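Local coordinates for multicopper oxidase (Uncultured bacterium, PDB 4E9X), which probably couples the one-electron oxidation of substrates at a mononuclear copper to the reduction of dioxygen to water at a copper cluster, at residues T9-T14 with T50-L55; D22-G27 with D153-G158; V188-F193 with R236-I241. One frame throughout, in Å; residues are numbered along the deposited sequence.

Interaction 1 lies in the first cupredoxin domain; interaction 2 joins that domain to a loop of the second; interaction 3 lies within the second. Interactions 1 and 2 touch: strand 3-18 pairs with strand 21-28, and E11 O is 2.9 Å from G27 N. Both flank the copper held by H57, C105, H112 and M118. The side chain of I10 comes to about 6 Å from a bound copper and that of F26 to about 5 Å. Interaction 3 is on the opposite side of the chain's centre, its nearest atoms about 20 Å from interaction 1 and about 18 Å from interaction 2; the R236 side chain is about 7 Å from a bound copper.

Interaction 1: residues T9-T14 with T50-L55; sequences TIEEVT and TNNTSL
E12 OE2 takes two hydrogen bonds: S54 OG donates to its syn lone pair at 2.6 Å, and S54 N reaches it from above the carboxylate plane at 2.9 Å. The E12 chain runs extended (chi2 -179°), carrying the carboxylate to the loop. E11 OE2 also takes two: N52 ND2 donates to it almost straight at 3.0 Å, on the syn side but tilted out of the carboxylate plane, and T9 OG1 donates to its anti lone pair. A water joins E11 OE1, E12 N and N52 O. The backbones pair in parallel: I10 N bonds T50 O, and N52 N bonds I10 O, both at 2.9 Å. From N51 the chain turns: N51 OD1 accepts from T53 N in an Asx turn, and T53 OG1 from L55 N in an ST turn. T53 CG2 packs on I10 CG2 at 3.7 Å. With an alanine at E12, S54 OG and S54 N would probably lose this acceptor, weakening the loop's tie to the strand. T53 OG1 also hydrogen-bonds H57 NE2, and I10 packs on the copper ligands H57 and M118. The parallel pair with its Asx and ST turns thus borders the mononuclear copper site of a cupredoxin domain.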
loop_
_atom_site.group_PDB
_atom_site.type_symbol
_atom_site.label_atom_id
_atom_site.label_comp_id
_atom_site.label_asym_id
_atom_site.label_seq_id
_atom_site.Cartn_x
_atom_site.Cartn_y
_atom_site.Cartn_z
ATOM N N THR A 9 12.831 -18.073 25.345
ATOM C CA THR A 9 11.698 -18.969 25.604
ATOM C C THR A 9 10.476 -18.376 24.861
ATOM O O THR A 9 10.521 -17.246 24.335
ATOM C CB THR A 9 11.300 -19.124 27.064
ATOM O OG1 THR A 9 10.838 -17.848 27.563
ATOM C CG2 THR A 9 12.531 -19.574 27.881
ATOM N N ILE A 10 9.453 -19.197 24.790
ATOM C CA ILE A 10 8.175 -18.849 24.225
ATOM C C ILE A 10 7.149 -19.084 25.337
ATOM O O ILE A 10 7.154 -20.222 25.842
ATOM C CB ILE A 10 7.790 -19.597 22.945
ATOM C CG1 ILE A 10 8.942 -19.696 21.948
ATOM C CG2 ILE A 10 6.605 -18.910 22.270
ATOM C CD1 ILE A 10 8.602 -20.531 20.715
ATOM N N GLU A 11 6.350 -18.110 25.707
ATOM C CA GLU A 11 5.512 -18.163 26.906
ATOM C C GLU A 11 4.072 -17.812 26.593
ATOM O O GLU A 11 3.829 -16.956 25.727
ATOM C CB GLU A 11 6.020 -17.160 27.975
ATOM C CG GLU A 11 7.492 -17.396 28.324
ATOM C CD GLU A 11 7.809 -18.648 29.112
ATOM O OE1 GLU A 11 6.900 -19.305 29.661
ATOM O OE2 GLU A 11 9.039 -19.017 29.181
ATOM N N GLU A 12 3.117 -18.413 27.317
ATOM C CA GLU A 12 1.737 -17.985 27.248
ATOM C C GLU A 12 1.538 -16.915 28.317
ATOM O O GLU A 12 1.630 -17.184 29.506
ATOM C CB GLU A 12 0.780 -19.165 27.514
ATOM C CG GLU A 12 0.881 -20.180 26.392
ATOM C CD GLU A 12 -0.025 -21.376 26.498
ATOM O OE1 GLU A 12 -0.820 -21.495 27.464
ATOM O OE2 GLU A 12 0.026 -22.208 25.562
ATOM N N VAL A 13 1.282 -15.689 27.839
ATOM C CA VAL A 13 1.021 -14.572 28.732
ATOM C C VAL A 13 -0.130 -13.764 28.169
ATOM O O VAL A 13 -0.535 -13.938 26.993
ATOM C CB VAL A 13 2.266 -13.665 28.946
ATOM C CG1 VAL A 13 3.400 -14.435 29.597
ATOM C CG2 VAL A 13 2.751 -13.044 27.620
ATOM N N THR A 14 -0.678 -12.891 29.020
ATOM C CA THR A 14 -1.707 -11.924 28.613
ATOM C C THR A 14 -1.144 -10.487 28.743
ATOM O O THR A 14 -0.570 -10.127 29.768
ATOM C CB THR A 14 -2.944 -12.099 29.528
ATOM O OG1 THR A 14 -3.471 -13.428 29.367
ATOM C CG2 THR A 14 -4.052 -11.102 29.210
ATOM N N THR A 50 13.376 -22.456 23.727
ATOM C CA THR A 50 12.510 -23.417 24.424
ATOM C C THR A 50 11.047 -22.996 24.363
ATOM O O THR A 50 10.677 -21.880 24.714
ATOM C CB THR A 50 12.940 -23.573 25.880
ATOM O OG1 THR A 50 14.279 -24.118 25.807
ATOM C CG2 THR A 50 12.048 -24.552 26.624
ATOM N N ASN A 51 10.241 -23.926 23.889
ATOM C CA ASN A 51 8.806 -23.649 23.745
ATOM C C ASN A 51 8.058 -24.012 25.028
ATOM O O ASN A 51 7.781 -25.207 25.253
ATOM C CB ASN A 51 8.290 -24.491 22.559
ATOM C CG ASN A 51 6.811 -24.277 22.287
ATOM O OD1 ASN A 51 6.173 -23.505 23.029
ATOM N ND2 ASN A 51 6.303 -24.904 21.245
ATOM N N ASN A 52 7.696 -23.040 25.862
ATOM C CA ASN A 52 6.936 -23.239 27.072
ATOM C C ASN A 52 5.459 -23.001 26.855
ATOM O O ASN A 52 4.773 -22.663 27.824
ATOM C CB ASN A 52 7.467 -22.411 28.239
ATOM C CG ASN A 52 8.871 -22.865 28.652
ATOM O OD1 ASN A 52 9.154 -24.036 28.635
ATOM N ND2 ASN A 52 9.747 -21.914 28.967
ATOM N N THR A 53 4.992 -23.224 25.652
ATOM C CA THR A 53 3.549 -23.049 25.376
ATOM C C THR A 53 2.951 -24.406 25.001
ATOM O O THR A 53 3.677 -25.402 24.950
ATOM C CB THR A 53 3.242 -22.045 24.251
ATOM O OG1 THR A 53 3.465 -22.716 22.976
ATOM C CG2 THR A 53 4.170 -20.864 24.312
ATOM N N SER A 54 1.650 -24.426 24.776
ATOM C CA SER A 54 0.889 -25.623 24.455
ATOM C C SER A 54 0.828 -25.915 22.964
ATOM O O SER A 54 0.203 -26.918 22.644
ATOM C CB SER A 54 -0.573 -25.483 24.954
ATOM O OG SER A 54 -1.133 -24.247 24.409
ATOM N N LEU A 55 1.476 -25.107 22.119
ATOM C CA LEU A 55 1.311 -25.254 20.669
ATOM C C LEU A 55 2.687 -25.210 20.028
ATOM O O LEU A 55 3.629 -24.657 20.605
ATOM C CB LEU A 55 0.474 -24.121 20.101
ATOM C CG LEU A 55 -1.017 -24.052 20.421
ATOM C CD1 LEU A 55 -1.730 -22.919 19.731
ATOM C CD2 LEU A 55 -1.665 -25.381 20.001
HETATM O O HOH W 1 4.322 -20.260 29.276
#

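Interaction 2: residues D22-G27 with D153-G158; sequences DYKVFG and DKYGEG
Strand 22-27 runs extended past an irregular loop, 153-158, whose residues K154 to E157 form a type II beta turn; the backbones come closest at K24 and D153, with CA atoms 5.6 Å apart. Y155 reaches from the turn to the strand. Y155 OH donates to V25 O at 2.6 Å, from above the carbonyl plane. The Y155 ring lies between two side chains. Over one face is the F26 ring, in an offset stack with centroids 4.1 Å apart and planes at 13°. F26 CZ and Y155 CD1 are 3.3 Å apart. Over the opposite face, K24 CB makes a CH-pi contact, 4.0 Å from the Y155 ring centroid. The bond at OH and the packing on both faces hold the rotation of this ring. The rest of K24 runs toward D153, where K24 NZ and D153 OD1 form a salt bridge of 3.1 Å. F26 continues inward: its ring meets H57 edge-to-face and also meets the ring of H112. Both histidines bind the mononuclear copper. Through Y155 a loop of the second domain thus stacks on F26, a second-shell residue of the copper site in the first cupredoxin domain.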
loop_
_atom_site.group_PDB
_atom_site.type_symbol
_atom_site.label_atom_id
_atom_site.label_comp_id
_atom_site.label_asym_id
_atom_site.label_seq_id
_atom_site.Cartn_x
_atom_site.Cartn_y
_atom_site.Cartn_z
ATOM N N ASP A 22 -7.428 -6.888 27.086
ATOM C CA ASP A 22 -6.371 -7.820 27.482
ATOM C C ASP A 22 -6.285 -8.920 26.431
ATOM O O ASP A 22 -7.346 -9.380 25.993
ATOM C CB ASP A 22 -6.741 -8.427 28.843
ATOM C CG ASP A 22 -6.719 -7.268 29.852
ATOM O OD1 ASP A 22 -5.782 -6.466 29.841
ATOM O OD2 ASP A 22 -7.700 -7.167 30.629
ATOM N N TYR A 23 -5.115 -9.346 26.025
ATOM C CA TYR A 23 -4.992 -10.218 24.861
ATOM C C TYR A 23 -4.056 -11.372 25.187
ATOM O O TYR A 23 -2.945 -11.148 25.676
ATOM C CB TYR A 23 -4.479 -9.384 23.674
ATOM C CG TYR A 23 -5.059 -9.835 22.343
ATOM C CD1 TYR A 23 -6.161 -9.147 21.817
ATOM C CD2 TYR A 23 -4.561 -10.888 21.595
ATOM C CE1 TYR A 23 -6.771 -9.471 20.624
ATOM C CE2 TYR A 23 -5.159 -11.244 20.384
ATOM C CZ TYR A 23 -6.241 -10.552 19.913
ATOM O OH TYR A 23 -6.800 -10.903 18.684
ATOM N N LYS A 24 -4.468 -12.605 24.941
ATOM C CA LYS A 24 -3.613 -13.783 25.093
ATOM C C LYS A 24 -2.653 -13.863 23.921
ATOM O O LYS A 24 -3.056 -13.836 22.753
ATOM C CB LYS A 24 -4.436 -15.068 25.172
ATOM C CG LYS A 24 -5.261 -15.207 26.453
ATOM C CD LYS A 24 -5.671 -16.661 26.594
ATOM C CE LYS A 24 -6.196 -17.065 27.943
ATOM N NZ LYS A 24 -6.144 -16.219 29.125
ATOM N N VAL A 25 -1.369 -13.948 24.224
ATOM C CA VAL A 25 -0.328 -13.910 23.231
ATOM C C VAL A 25 0.675 -15.033 23.496
ATOM O O VAL A 25 0.684 -15.644 24.567
ATOM C CB VAL A 25 0.411 -12.558 23.172
ATOM C CG1 VAL A 25 -0.623 -11.463 22.719
ATOM C CG2 VAL A 25 1.102 -12.204 24.470
ATOM N N PHE A 26 1.525 -15.333 22.531
ATOM C CA PHE A 26 2.659 -16.218 22.694
ATOM C C PHE A 26 3.924 -15.356 22.665
ATOM O O PHE A 26 4.508 -15.126 21.625
ATOM C CB PHE A 26 2.690 -17.269 21.585
ATOM C CG PHE A 26 1.523 -18.245 21.591
ATOM C CD1 PHE A 26 1.246 -19.052 22.684
ATOM C CD2 PHE A 26 0.719 -18.337 20.456
ATOM C CE1 PHE A 26 0.198 -19.975 22.659
ATOM C CE2 PHE A 26 -0.331 -19.252 20.428
ATOM C CZ PHE A 26 -0.559 -20.071 21.529
ATOM N N GLY A 27 4.309 -14.850 23.827
ATOM C CA GLY A 27 5.379 -13.842 23.848
ATOM C C GLY A 27 6.728 -14.495 23.958
ATOM O O GLY A 27 6.996 -15.330 24.838
ATOM N N ASP A 153 -9.218 -13.966 23.816
ATOM C CA ASP A 153 -9.101 -14.865 24.987
ATOM C C ASP A 153 -8.953 -16.319 24.558
ATOM O O ASP A 153 -9.153 -17.209 25.411
ATOM C CB ASP A 153 -10.295 -14.816 25.936
ATOM C CG ASP A 153 -10.076 -15.385 27.336
ATOM O OD1 ASP A 153 -8.923 -15.603 27.789
ATOM O OD2 ASP A 153 -11.097 -15.647 28.055
ATOM N N LYS A 154 -8.674 -16.599 23.271
ATOM C CA LYS A 154 -8.710 -18.004 22.842
ATOM C C LYS A 154 -7.731 -18.260 21.722
ATOM O O LYS A 154 -7.882 -17.983 20.541
ATOM C CB LYS A 154 -10.149 -18.370 22.431
ATOM C CG LYS A 154 -10.613 -17.514 21.244
ATOM C CD LYS A 154 -11.913 -16.791 21.537
ATOM C CE LYS A 154 -13.026 -17.428 20.702
ATOM N NZ LYS A 154 -14.322 -17.578 21.451
ATOM N N TYR A 155 -6.641 -18.851 22.161
ATOM C CA TYR A 155 -5.662 -19.340 21.224
ATOM C C TYR A 155 -6.288 -20.329 20.243
ATOM O O TYR A 155 -7.246 -21.081 20.568
ATOM C CB TYR A 155 -4.586 -20.052 22.052
ATOM C CG TYR A 155 -3.678 -19.236 22.946
ATOM C CD1 TYR A 155 -3.011 -18.106 22.521
ATOM C CD2 TYR A 155 -3.466 -19.614 24.281
ATOM C CE1 TYR A 155 -2.211 -17.447 23.411
ATOM C CE2 TYR A 155 -2.674 -18.964 25.180
ATOM C CZ TYR A 155 -2.017 -17.843 24.724
ATOM O OH TYR A 155 -1.203 -17.135 25.588
ATOM N N GLY A 156 -5.743 -20.376 19.017
ATOM C CA GLY A 156 -6.246 -21.275 18.012
ATOM C C GLY A 156 -7.188 -20.698 16.996
ATOM O O GLY A 156 -7.542 -21.415 16.040
ATOM N N GLU A 157 -7.576 -19.437 17.161
ATOM C CA GLU A 157 -8.517 -18.749 16.281
ATOM C C GLU A 157 -7.931 -17.385 15.911
ATOM O O GLU A 157 -7.092 -16.885 16.644
ATOM C CB GLU A 157 -9.847 -18.515 16.971
ATOM C CG GLU A 157 -10.599 -19.734 17.472
ATOM C CD GLU A 157 -12.053 -19.395 17.827
ATOM O OE1 GLU A 157 -12.521 -18.239 17.664
ATOM O OE2 GLU A 157 -12.786 -20.296 18.265
ATOM N N GLY A 158 -8.383 -16.819 14.777
ATOM C CA GLY A 158 -8.005 -15.469 14.404
ATOM C C GLY A 158 -7.114 -15.383 13.192
ATOM O O GLY A 158 -6.612 -16.336 12.647
#

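Interaction 3: residues V188-F193 with R236-I241; sequences VVKIRF and RYDVII
Two neighbouring antiparallel strands, 187-195 and 236-243, meet here within a mixed sheet of the second cupredoxin domain. Six backbone hydrogen bonds join them. V189 with I241, I191 with V239 and F193 with Y237 are the hydrogen-bonded pairs; K190 with I240 and R192 with D238 are the non-hydrogen-bonded ones. K190, R192 and D238 form a salt-bridge network on one face, which I240 shares. The K190 chain leaves opposite its own N (chi1 173°), runs extended and bends at the last torsion, bringing K190 NZ to D238 OD2 at 2.7 Å, on the anti side of the carboxylate. K190 CE sits over the centre of the R192 guanidinium, 3.3 Å above its plane. R192 NH1 and D238 OD2 are a long ion pair at 3.8 Å, charge attraction alone, since the oxygen lies well out of the guanidinium plane. Further partners are E133 for K190 NZ, D139 for R192 NE and T100 OG1 for D238 OD1. The other face is mainly apolar. I191 CD1 touches I241 CD1 at 3.6 Å, and I191 CB meets V239 CG2 at 3.8 Å. I191 CG2 lies over one face of the F193 ring, while F193 CE2 reaches V239 CG1 at 3.9 Å. At the start of strand 236-243, R236 NH2 forms a salt bridge with D227 of the second subunit. The pair belongs to the second cupredoxin-type beta sandwich of this multicopper oxidase.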
loop_
_atom_site.group_PDB
_atom_site.type_symbol
_atom_site.label_atom_id
_atom_site.label_comp_id
_atom_site.label_asym_id
_atom_site.label_seq_id
_atom_site.Cartn_x
_atom_site.Cartn_y
_atom_site.Cartn_z
ATOM N N VAL A 188 19.059 14.007 16.747
ATOM C CA VAL A 188 18.964 13.416 15.399
ATOM C C VAL A 188 18.416 12.028 15.629
ATOM O O VAL A 188 19.070 11.173 16.249
ATOM C CB VAL A 188 20.356 13.365 14.747
ATOM C CG1 VAL A 188 20.242 12.701 13.344
ATOM C CG2 VAL A 188 20.920 14.759 14.660
ATOM N N VAL A 189 17.181 11.823 15.157
ATOM C CA VAL A 189 16.405 10.639 15.594
ATOM C C VAL A 189 16.320 9.652 14.416
ATOM O O VAL A 189 15.832 10.015 13.361
ATOM C CB VAL A 189 15.020 11.039 16.064
ATOM C CG1 VAL A 189 14.280 9.822 16.644
ATOM C CG2 VAL A 189 15.085 12.155 17.129
ATOM N N LYS A 190 16.775 8.417 14.658
ATOM C CA LYS A 190 16.583 7.356 13.650
ATOM C C LYS A 190 15.328 6.605 14.076
ATOM O O LYS A 190 15.282 6.144 15.231
ATOM C CB LYS A 190 17.829 6.465 13.625
ATOM C CG LYS A 190 17.633 5.224 12.727
ATOM C CD LYS A 190 18.954 4.435 12.662
ATOM C CE LYS A 190 18.959 3.300 11.713
ATOM N NZ LYS A 190 19.029 3.689 10.273
ATOM N N ILE A 191 14.336 6.492 13.188
ATOM C CA ILE A 191 13.141 5.688 13.484
ATOM C C ILE A 191 13.122 4.506 12.510
ATOM O O ILE A 191 13.267 4.706 11.304
ATOM C CB ILE A 191 11.863 6.513 13.429
ATOM C CG1 ILE A 191 11.973 7.681 14.445
ATOM C CG2 ILE A 191 10.667 5.640 13.755
ATOM C CD1 ILE A 191 11.389 8.944 13.958
ATOM N N ARG A 192 12.916 3.339 13.082
ATOM C CA ARG A 192 12.814 2.086 12.312
ATOM C C ARG A 192 11.373 1.617 12.415
ATOM O O ARG A 192 10.940 1.209 13.508
ATOM C CB ARG A 192 13.772 1.061 12.914
ATOM C CG ARG A 192 15.235 1.540 12.938
ATOM C CD ARG A 192 16.093 0.554 13.685
ATOM N NE ARG A 192 17.429 1.021 14.078
ATOM C CZ ARG A 192 18.535 0.544 13.543
ATOM N NH1 ARG A 192 18.589 -0.299 12.505
ATOM N NH2 ARG A 192 19.697 0.978 14.054
ATOM N N PHE A 193 10.657 1.664 11.284
ATOM C CA PHE A 193 9.273 1.201 11.217
ATOM C C PHE A 193 9.228 -0.267 10.763
ATOM O O PHE A 193 9.933 -0.608 9.808
ATOM C CB PHE A 193 8.465 2.001 10.174
ATOM C CG PHE A 193 8.366 3.495 10.420
ATOM C CD1 PHE A 193 7.755 4.000 11.581
ATOM C CD2 PHE A 193 8.797 4.386 9.483
ATOM C CE1 PHE A 193 7.619 5.365 11.775
ATOM C CE2 PHE A 193 8.690 5.771 9.693
ATOM C CZ PHE A 193 8.042 6.265 10.822
ATOM N N ARG A 236 10.396 -3.058 6.354
ATOM C CA ARG A 236 10.919 -2.063 7.296
ATOM C C ARG A 236 11.340 -0.841 6.500
ATOM O O ARG A 236 11.795 -0.912 5.354
ATOM C CB ARG A 236 12.120 -2.595 8.112
ATOM C CG ARG A 236 11.713 -3.626 9.165
ATOM C CD ARG A 236 11.599 -5.048 8.629
ATOM N NE ARG A 236 12.879 -5.513 8.122
ATOM C CZ ARG A 236 13.074 -6.194 6.975
ATOM N NH1 ARG A 236 12.084 -6.559 6.176
ATOM N NH2 ARG A 236 14.336 -6.518 6.635
ATOM N N TYR A 237 11.172 0.320 7.149
ATOM C CA TYR A 237 11.732 1.565 6.647
ATOM C C TYR A 237 12.515 2.229 7.773
ATOM O O TYR A 237 11.989 2.280 8.897
ATOM C CB TYR A 237 10.632 2.543 6.171
ATOM C CG TYR A 237 10.025 2.019 4.884
ATOM C CD1 TYR A 237 10.575 2.406 3.642
ATOM C CD2 TYR A 237 8.922 1.145 4.884
ATOM C CE1 TYR A 237 10.030 1.931 2.433
ATOM C CE2 TYR A 237 8.386 0.678 3.698
ATOM C CZ TYR A 237 8.952 1.068 2.484
ATOM O OH TYR A 237 8.415 0.589 1.285
ATOM N N ASP A 238 13.717 2.753 7.491
ATOM C CA ASP A 238 14.408 3.578 8.456
ATOM C C ASP A 238 14.369 4.996 7.954
ATOM O O ASP A 238 14.592 5.247 6.767
ATOM C CB ASP A 238 15.880 3.207 8.631
ATOM C CG ASP A 238 16.260 1.811 9.087
ATOM O OD1 ASP A 238 15.407 0.903 9.139
ATOM O OD2 ASP A 238 17.443 1.658 9.434
ATOM N N VAL A 239 14.116 5.926 8.885
ATOM C CA VAL A 239 14.101 7.337 8.533
ATOM C C VAL A 239 14.955 8.089 9.572
ATOM O O VAL A 239 15.294 7.573 10.639
ATOM C CB VAL A 239 12.672 7.920 8.538
ATOM C CG1 VAL A 239 11.761 7.089 7.601
ATOM C CG2 VAL A 239 12.085 8.006 9.960
ATOM N N ILE A 240 15.299 9.325 9.216
ATOM C CA ILE A 240 15.930 10.290 10.128
ATOM C C ILE A 240 15.005 11.488 10.261
ATOM O O ILE A 240 14.536 12.046 9.255
ATOM C CB ILE A 240 17.300 10.757 9.551
ATOM C CG1 ILE A 240 18.299 9.590 9.418
ATOM C CG2 ILE A 240 17.864 11.881 10.398
ATOM C CD1 ILE A 240 18.724 9.055 10.782
ATOM N N ILE A 241 14.788 11.899 11.510
ATOM C CA ILE A 241 14.160 13.187 11.804
ATOM C C ILE A 241 15.199 14.062 12.489
ATOM O O ILE A 241 15.799 13.647 13.484
ATOM C CB ILE A 241 12.907 13.047 12.687
ATOM C CG1 ILE A 241 11.776 12.398 11.868
ATOM C CG2 ILE A 241 12.510 14.414 13.254
ATOM C CD1 ILE A 241 10.504 12.136 12.650
HETATM O O HOH W 2 17.823 6.102 9.360
#